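Local coordinates for uncharacterized protein (Legionella longbeachae NSW150, PDB 4JZA) that probably removes the 3-phosphate from phosphatidylinositol 3-phosphate, a phosphoinositide phosphatase through which the bacterium may interfere with host lipid metabolism, at residues Thr282-Lys285 with Lys286-Thr289. Numbering follows the deposited sequence.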
ATOM      1  N   THR A 282       2.613  35.621  17.892  1.00 86.65           N
ATOM      2  CA  THR A 282       3.855  36.112  18.523  1.00 93.62           C
ATOM      3  C   THR A 282       4.815  34.938  18.778  1.00 85.29           C
ATOM      4  O   THR A 282       6.014  35.109  18.918  1.00 87.35           O
ATOM      5  CB  THR A 282       3.632  37.042  19.769  1.00 96.09           C
ATOM      6  OG1 THR A 282       2.821  36.374  20.743  1.00 83.81           O
ATOM      7  CG2 THR A 282       3.006  38.474  19.348  1.00 91.04           C
ATOM      8  N   GLN A 283       4.267  33.740  18.754  1.00 80.79           N
ATOM      9  CA  GLN A 283       5.055  32.516  18.810  1.00 77.18           C
ATOM     10  C   GLN A 283       5.749  32.140  17.484  1.00 72.04           C
ATOM     11  O   GLN A 283       6.788  31.481  17.493  1.00 66.30           O
ATOM     12  CB  GLN A 283       4.096  31.424  19.218  1.00 85.24           C
ATOM     13  CG  GLN A 283       4.651  30.025  19.315  1.00 90.01           C
ATOM     14  CD  GLN A 283       3.508  29.055  19.478  1.00 96.67           C
ATOM     15  OE1 GLN A 283       3.149  28.334  18.532  1.00 95.47           O
ATOM     16  NE2 GLN A 283       2.842  29.117  20.645  1.00 90.72           N
ATOM     17  N   PHE A 284       5.177  32.558  16.351  1.00 70.46           N
ATOM     18  CA  PHE A 284       5.811  32.389  15.033  1.00 68.86           C
ATOM     19  C   PHE A 284       6.934  33.423  14.822  1.00 66.46           C
ATOM     20  O   PHE A 284       8.026  33.052  14.378  1.00 62.23           O
ATOM     21  CB  PHE A 284       4.765  32.440  13.888  1.00 72.78           C
ATOM     22  CG  PHE A 284       5.286  31.966  12.540  1.00 74.40           C
ATOM     23  CD1 PHE A 284       6.142  30.863  12.435  1.00 71.17           C
ATOM     24  CD2 PHE A 284       4.890  32.600  11.375  1.00 77.88           C
ATOM     25  CE1 PHE A 284       6.618  30.424  11.212  1.00 68.03           C
ATOM     26  CE2 PHE A 284       5.358  32.158  10.140  1.00 80.96           C
ATOM     27  CZ  PHE A 284       6.227  31.071  10.057  1.00 75.06           C
ATOM     28  N   LYS A 285       6.680  34.693  15.181  1.00 68.29           N
ATOM     29  CA  LYS A 285       7.714  35.769  15.207  1.00 72.26           C
ATOM     30  C   LYS A 285       8.949  35.279  15.929  1.00 69.88           C
ATOM     31  O   LYS A 285      10.067  35.442  15.442  1.00 66.44           O
ATOM     32  CB  LYS A 285       7.192  37.049  15.910  1.00 78.05           C
ATOM     33  CG  LYS A 285       8.097  38.289  15.859  1.00 81.10           C
ATOM     34  CD  LYS A 285       7.931  39.139  17.126  1.00 89.53           C
ATOM     35  CE  LYS A 285       8.381  40.611  17.016  1.00 92.44           C
ATOM     36  NZ  LYS A 285       8.120  41.264  15.702  1.00 91.41           N
ATOM     37  N   LYS A 286       8.719  34.665  17.087  1.00 68.81           N
ATOM     38  CA  LYS A 286       9.782  34.133  17.913  1.00 73.71           C
ATOM     39  C   LYS A 286      10.449  32.944  17.235  1.00 71.38           C
ATOM     40  O   LYS A 286      11.662  32.812  17.284  1.00 71.11           O
ATOM     41  CB  LYS A 286       9.239  33.736  19.283  1.00 83.42           C
ATOM     42  CG  LYS A 286      10.183  33.997  20.446  1.00 99.18           C
ATOM     43  CD  LYS A 286      10.990  32.762  20.859  1.00108.88           C
ATOM     44  CE  LYS A 286      10.151  31.716  21.592  1.00113.75           C
ATOM     45  NZ  LYS A 286       9.704  32.166  22.941  1.00116.02           N
ATOM     46  N   PHE A 287       9.666  32.090  16.586  1.00 67.52           N
ATOM     47  CA  PHE A 287      10.239  30.941  15.887  1.00 65.91           C
ATOM     48  C   PHE A 287      11.233  31.372  14.806  1.00 62.65           C
ATOM     49  O   PHE A 287      12.342  30.842  14.708  1.00 53.03           O
ATOM     50  CB  PHE A 287       9.129  30.125  15.238  1.00 67.08           C
ATOM     51  CG  PHE A 287       9.621  28.988  14.363  1.00 64.56           C
ATOM     52  CD1 PHE A 287      10.071  27.825  14.928  1.00 63.18           C
ATOM     53  CD2 PHE A 287       9.610  29.093  12.960  1.00 64.47           C
ATOM     54  CE1 PHE A 287      10.504  26.779  14.122  1.00 65.94           C
ATOM     55  CE2 PHE A 287      10.048  28.061  12.153  1.00 60.31           C
ATOM     56  CZ  PHE A 287      10.484  26.893  12.732  1.00 62.66           C
ATOM     57  N   LEU A 288      10.825  32.362  14.012  1.00 60.96           N
ATOM     58  CA  LEU A 288      11.571  32.757  12.823  1.00 56.24           C
ATOM     59  C   LEU A 288      12.960  33.213  13.135  1.00 56.44           C
ATOM     60  O   LEU A 288      13.874  32.949  12.393  1.00 62.19           O
ATOM     61  CB  LEU A 288      10.833  33.874  12.080  1.00 57.29           C
ATOM     62  CG  LEU A 288       9.565  33.451  11.353  1.00 58.64           C
ATOM     63  CD1 LEU A 288       8.839  34.671  10.743  1.00 63.37           C
ATOM     64  CD2 LEU A 288       9.882  32.410  10.296  1.00 53.89           C
ATOM     65  N   THR A 289      13.115  33.969  14.208  1.00 61.36           N
ATOM     66  CA  THR A 289      14.432  34.523  14.584  1.00 59.64           C
ATOM     67  C   THR A 289      15.075  33.655  15.607  1.00 57.23           C
ATOM     68  O   THR A 289      16.068  34.018  16.143  1.00 58.88           O
ATOM     69  CB  THR A 289      14.304  35.938  15.187  1.00 58.64           C
ATOM     70  OG1 THR A 289      13.234  35.931  16.142  1.00 58.83           O
ATOM     71  CG2 THR A 289      14.002  36.991  14.093  1.00 59.63           C
TER
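Leu-288 lies over one face of the Phe-284 ring, one helical turn further along the chain. Its CG stands 4.3 Å from the ring centroid and only 12° off the ring normal, which defines a CH-pi contact over the centre of the ring, while CD2 lies on the same side, above and slightly outside the CE1-CZ bond, 3.9 Å from Phe-284 CZ. Phe-287 meets the same ring differently: its CD2 approaches Phe-284 CE1 obliquely at 3.7 Å, an apolar touch without stacking. Both phenylalanines hold CG anti to the backbone N (chi1 -167° for Phe-284 and 174° for Phe-287), and this common setting sends the two rings out along the same flank, where CD2 of the later one can meet CE1 of the earlier.

The backbone beneath sets these spacings. Phe-284 O accepts the N-H of Leu-288 at 2.9 Å, tying together the two residues of the CH-pi pair. One and two residues earlier, Gln-283 O takes the N-H of Phe-287 at 3.1 Å and Thr-282 O that of Lys-286 at 3.3 Å. At the C-terminal end, Thr-289 is the first residue to leave helical angles, and its OG1 turns back to give a weak hydrogen bond to Lys-285 O, at 3.3 Å.

Phe-221 and Tyr-203 each meet the Phe-284 ring edge-to-face, and Leu-288 also touches Phe-221 and Phe-204, so the buried pair joins an aromatic cluster with helices 198-206 and 214-234. Lys-285 NZ makes a hydrogen bond to Asn-222 OD1 of the latter helix. The arrangement is that of an amphipathic alpha-helix C-terminus, i to i+3 and i to i+4 side chains packing helix 274-288 on these two helices, consistent with the helical insertion domain of this phosphoinositide phosphatase family.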